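Glycoside hydrolase family protein (Novosphingobium sp. PP1Y, PDB 6Q2F) probably hydrolyses alpha-L-rhamnosidic bonds, releasing terminal rhamnose from rhamnosylated glycosides. Local coordinates at residues A[574-586]-A[598-610]. Numbering follows the deposited sequence.
Sequences HENDLKVYGEALE and MRSHADIPMAALW. With NA (sodium ion), chain B.
Ile-604 lies alongside Tyr-581, both pointing the same way from neighbouring parallel strands, and its CD1 sits over one face of the phenol ring, 3.6 Å from the ring centroid, a CH-pi contact displaced toward the rim at CZ. With CG1 swung beside the backbone N (chi1 -56°), the isoleucine leaves CG2 against CD2 and CE2 of the same ring. The selenium of Met-606, a selenomethionine, approaches that ring obliquely and rests 4.0 Å from Tyr-581 CB; Ala-642 of the next strand adjoins all three side chains, while the tyrosine hydroxyl bonds to Glu-127. On the other face of the sheet Gly-582 passes Ala-602, whose CB would collide with any beta carbon there.

Between these layers runs the parallel ladder: Ile-604 N to Val-580 O, Gly-582 N to Ile-604 O, and Met-606 N to Gly-582 O. Ala-584 CB lies over one face of the Arg-599 guanidinium; NH1 bonds to Met-606 O at 2.9 Å and forms a salt bridge to Asp-625, with Asp-595 the group's strongest partner.

Just before strand 604-610, at the polar end of the contact, Asp-603 OD1 takes two donors. His-574 NE2 meets its syn lone pair, in the imidazole plane, at 2.7 Å and a nearly straight 172°, whereas Val-580 N arrives on the anti side. Without this carboxylate, as with an alanine here, the imidazole would probably lose its fixed rotation and the Val-580 amide its acceptor. At the opposite end Glu-583 OE1 and Glu-586 OE2, each 2.4 Å from the sodium ion, complete a site with Asp-503, Ser-504 and Glu-644. These glutamates lie at the C-terminal end of strand 579-582, as Asp-503 and Ser-504 do for 497-502; in closed eight-stranded parallel (beta/alpha)8 barrels such as this, that end usually carries the active site.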
# COMPACT_ATOMS: atom_id res chain seq x y z
N HIS A 574 -13.97 -12.89 -13.01
CA HIS A 574 -14.36 -12.69 -14.40
C HIS A 574 -15.35 -13.74 -14.86
O HIS A 574 -16.30 -13.43 -15.58
CB HIS A 574 -13.11 -12.65 -15.28
CG HIS A 574 -12.24 -11.48 -14.97
ND1 HIS A 574 -10.90 -11.42 -15.31
CD2 HIS A 574 -12.51 -10.33 -14.30
CE1 HIS A 574 -10.39 -10.29 -14.86
NE2 HIS A 574 -11.35 -9.60 -14.26
N GLU A 575 -15.14 -14.99 -14.44
CA GLU A 575 -16.09 -16.04 -14.78
C GLU A 575 -17.48 -15.73 -14.23
O GLU A 575 -18.46 -16.22 -14.78
CB GLU A 575 -15.59 -17.39 -14.25
CG GLU A 575 -14.37 -17.92 -15.03
CD GLU A 575 -13.51 -18.86 -14.20
OE1 GLU A 575 -14.04 -19.43 -13.21
OE2 GLU A 575 -12.32 -19.00 -14.51
N ASN A 576 -17.57 -14.91 -13.18
CA ASN A 576 -18.84 -14.51 -12.59
C ASN A 576 -19.24 -13.08 -12.95
O ASN A 576 -20.08 -12.49 -12.26
CB ASN A 576 -18.77 -14.68 -11.07
CG ASN A 576 -18.79 -16.15 -10.65
OD1 ASN A 576 -19.85 -16.73 -10.47
ND2 ASN A 576 -17.59 -16.75 -10.48
N ASP A 577 -18.64 -12.50 -14.00
CA ASP A 577 -18.97 -11.15 -14.47
C ASP A 577 -18.67 -10.07 -13.44
O ASP A 577 -19.32 -9.03 -13.42
CB ASP A 577 -20.44 -11.04 -14.90
CG ASP A 577 -20.79 -11.99 -16.02
OD1 ASP A 577 -20.01 -12.09 -16.97
OD2 ASP A 577 -21.86 -12.62 -15.93
N LEU A 578 -17.70 -10.33 -12.57
CA LEU A 578 -17.27 -9.36 -11.58
C LEU A 578 -15.93 -8.74 -11.99
O LEU A 578 -15.11 -9.39 -12.65
CB LEU A 578 -17.11 -10.03 -10.21
CG LEU A 578 -18.39 -10.63 -9.58
CD1 LEU A 578 -18.05 -11.53 -8.39
CD2 LEU A 578 -19.31 -9.50 -9.12
N LYS A 579 -15.72 -7.49 -11.59
CA LYS A 579 -14.41 -6.86 -11.67
C LYS A 579 -13.69 -6.99 -10.34
O LYS A 579 -14.29 -7.25 -9.30
CB LYS A 579 -14.53 -5.38 -12.05
CG LYS A 579 -15.29 -5.12 -13.32
CD LYS A 579 -15.45 -3.61 -13.56
CE LYS A 579 -16.54 -3.32 -14.60
NZ LYS A 579 -17.93 -3.44 -14.03
N VAL A 580 -12.37 -6.81 -10.38
CA VAL A 580 -11.53 -6.90 -9.19
C VAL A 580 -10.83 -5.57 -8.96
O VAL A 580 -10.08 -5.10 -9.84
CB VAL A 580 -10.50 -8.03 -9.30
CG1 VAL A 580 -9.67 -8.14 -8.00
CG2 VAL A 580 -11.21 -9.30 -9.58
N TYR A 581 -11.11 -4.95 -7.82
CA TYR A 581 -10.24 -3.93 -7.23
C TYR A 581 -9.14 -4.64 -6.44
O TYR A 581 -9.43 -5.45 -5.56
CB TYR A 581 -11.02 -3.02 -6.29
CG TYR A 581 -11.96 -2.06 -6.95
CD1 TYR A 581 -13.22 -2.45 -7.36
CD2 TYR A 581 -11.59 -0.72 -7.12
CE1 TYR A 581 -14.07 -1.56 -7.96
CE2 TYR A 581 -12.43 0.18 -7.68
CZ TYR A 581 -13.67 -0.23 -8.11
OH TYR A 581 -14.49 0.69 -8.70
N GLY A 582 -7.88 -4.32 -6.74
CA GLY A 582 -6.82 -5.13 -6.16
C GLY A 582 -5.72 -4.31 -5.51
O GLY A 582 -4.93 -3.65 -6.19
N GLU A 583 -5.66 -4.37 -4.19
CA GLU A 583 -4.55 -3.80 -3.46
C GLU A 583 -3.45 -4.84 -3.37
O GLU A 583 -3.64 -5.99 -3.77
CB GLU A 583 -4.97 -3.33 -2.06
CG GLU A 583 -5.95 -2.21 -2.05
CD GLU A 583 -6.15 -1.61 -0.64
OE1 GLU A 583 -5.60 -2.15 0.34
OE2 GLU A 583 -6.86 -0.59 -0.54
N ALA A 584 -2.31 -4.45 -2.83
CA ALA A 584 -1.21 -5.38 -2.69
C ALA A 584 -0.61 -5.34 -1.29
O ALA A 584 -1.29 -5.63 -0.31
CB ALA A 584 -0.14 -5.10 -3.76
N LEU A 585 0.68 -5.04 -1.18
CA LEU A 585 1.39 -4.94 0.10
C LEU A 585 1.07 -3.71 0.93
O LEU A 585 0.84 -3.82 2.09
CB LEU A 585 2.90 -5.11 -0.07
CG LEU A 585 3.37 -6.31 -0.87
CD1 LEU A 585 4.86 -6.29 -1.10
CD2 LEU A 585 2.95 -7.59 -0.24
N GLU A 586 1.04 -2.57 0.27
CA GLU A 586 0.69 -1.27 0.86
C GLU A 586 1.75 -0.74 1.81
O GLU A 586 2.23 0.39 1.63
CB GLU A 586 -0.67 -1.32 1.59
CG GLU A 586 -1.07 0.06 2.16
CD GLU A 586 -2.41 0.05 2.87
OE1 GLU A 586 -2.44 0.49 4.04
OE2 GLU A 586 -3.43 -0.38 2.29
N MSE A 598 1.34 -8.55 -8.24
CA MSE A 598 0.17 -8.87 -7.42
C MSE A 598 -1.09 -8.14 -7.91
O MSE A 598 -2.20 -8.59 -7.65
CB MSE A 598 0.45 -8.53 -5.97
CG MSE A 598 1.42 -9.48 -5.30
SE MSE A 598 2.21 -8.63 -3.74
CE MSE A 598 0.60 -8.77 -2.60
N ARG A 599 -0.91 -7.04 -8.64
CA ARG A 599 -2.05 -6.26 -9.10
C ARG A 599 -2.25 -6.32 -10.60
O ARG A 599 -3.22 -5.76 -11.11
CB ARG A 599 -1.90 -4.80 -8.64
CG ARG A 599 -2.07 -4.60 -7.14
CD ARG A 599 -1.91 -3.11 -6.67
NE ARG A 599 -0.51 -2.75 -6.61
CZ ARG A 599 -0.01 -1.78 -5.86
NH1 ARG A 599 -0.80 -1.05 -5.09
NH2 ARG A 599 1.29 -1.54 -5.88
N SER A 600 -1.39 -7.04 -11.32
CA SER A 600 -1.38 -7.01 -12.78
C SER A 600 -2.60 -7.68 -13.39
O SER A 600 -2.94 -7.42 -14.55
CB SER A 600 -0.10 -7.69 -13.28
OG SER A 600 -0.08 -9.05 -12.85
N HIS A 601 -3.24 -8.58 -12.65
CA HIS A 601 -4.43 -9.30 -13.10
C HIS A 601 -5.73 -8.60 -12.74
O HIS A 601 -6.78 -8.97 -13.26
CB HIS A 601 -4.45 -10.71 -12.52
CG HIS A 601 -3.16 -11.46 -12.69
ND1 HIS A 601 -2.72 -11.91 -13.92
CD2 HIS A 601 -2.23 -11.85 -11.79
CE1 HIS A 601 -1.57 -12.54 -13.76
NE2 HIS A 601 -1.25 -12.51 -12.48
N ALA A 602 -5.67 -7.63 -11.85
CA ALA A 602 -6.89 -6.99 -11.38
C ALA A 602 -7.39 -6.00 -12.42
O ALA A 602 -6.62 -5.46 -13.22
CB ALA A 602 -6.65 -6.27 -10.05
N ASP A 603 -8.69 -5.77 -12.42
CA ASP A 603 -9.28 -4.77 -13.31
C ASP A 603 -8.91 -3.37 -12.87
O ASP A 603 -8.76 -2.47 -13.70
CB ASP A 603 -10.79 -4.93 -13.34
CG ASP A 603 -11.21 -6.27 -13.86
OD1 ASP A 603 -11.27 -7.21 -13.05
OD2 ASP A 603 -11.44 -6.36 -15.09
N ILE A 604 -8.82 -3.16 -11.56
CA ILE A 604 -8.51 -1.84 -11.03
C ILE A 604 -7.41 -1.97 -9.98
O ILE A 604 -7.68 -2.30 -8.82
CB ILE A 604 -9.77 -1.16 -10.48
CG1 ILE A 604 -10.83 -1.11 -11.58
CG2 ILE A 604 -9.45 0.24 -10.05
CD1 ILE A 604 -12.21 -0.86 -11.10
N PRO A 605 -6.15 -1.76 -10.37
CA PRO A 605 -5.07 -1.72 -9.37
C PRO A 605 -5.36 -0.64 -8.35
O PRO A 605 -5.86 0.43 -8.69
CB PRO A 605 -3.83 -1.41 -10.21
CG PRO A 605 -4.19 -1.88 -11.60
CD PRO A 605 -5.65 -1.54 -11.73
N MSE A 606 -5.07 -0.94 -7.10
CA MSE A 606 -5.50 -0.11 -6.01
C MSE A 606 -4.40 0.04 -4.97
O MSE A 606 -3.63 -0.88 -4.69
CB MSE A 606 -6.76 -0.71 -5.35
CG MSE A 606 -7.40 0.23 -4.36
SE MSE A 606 -9.14 -0.46 -3.90
CE MSE A 606 -9.71 0.87 -2.57
N ALA A 607 -4.32 1.24 -4.40
CA ALA A 607 -3.35 1.58 -3.38
C ALA A 607 -4.10 2.30 -2.26
O ALA A 607 -5.32 2.22 -2.15
CB ALA A 607 -2.22 2.40 -4.00
N ALA A 608 -3.35 3.01 -1.41
CA ALA A 608 -3.93 3.71 -0.26
C ALA A 608 -3.16 5.00 -0.02
O ALA A 608 -1.98 5.13 -0.39
CB ALA A 608 -3.91 2.84 1.02
N LEU A 609 -3.82 5.97 0.62
CA LEU A 609 -3.14 7.15 1.14
C LEU A 609 -3.83 7.62 2.41
O LEU A 609 -5.04 7.83 2.41
CB LEU A 609 -3.11 8.32 0.13
CG LEU A 609 -2.48 9.53 0.86
CD1 LEU A 609 -0.93 9.38 1.02
CD2 LEU A 609 -2.84 10.89 0.24
N TRP A 610 -3.05 7.79 3.47
CA TRP A 610 -3.54 8.29 4.74
C TRP A 610 -3.36 9.81 4.81
O TRP A 610 -2.47 10.38 4.17
CB TRP A 610 -2.79 7.65 5.91
CG TRP A 610 -3.18 6.23 6.20
CD1 TRP A 610 -3.49 5.26 5.29
CD2 TRP A 610 -3.29 5.62 7.48
NE1 TRP A 610 -3.79 4.10 5.93
CE2 TRP A 610 -3.68 4.29 7.28
CE3 TRP A 610 -3.10 6.08 8.79
CZ2 TRP A 610 -3.87 3.41 8.34
CZ3 TRP A 610 -3.30 5.20 9.84
CH2 TRP A 610 -3.68 3.88 9.60
NA NA B . -5.50 -1.48 2.69
O HOH W 1 -4.27 -7.15 -6.31
O HOH W 2 -4.64 1.57 4.74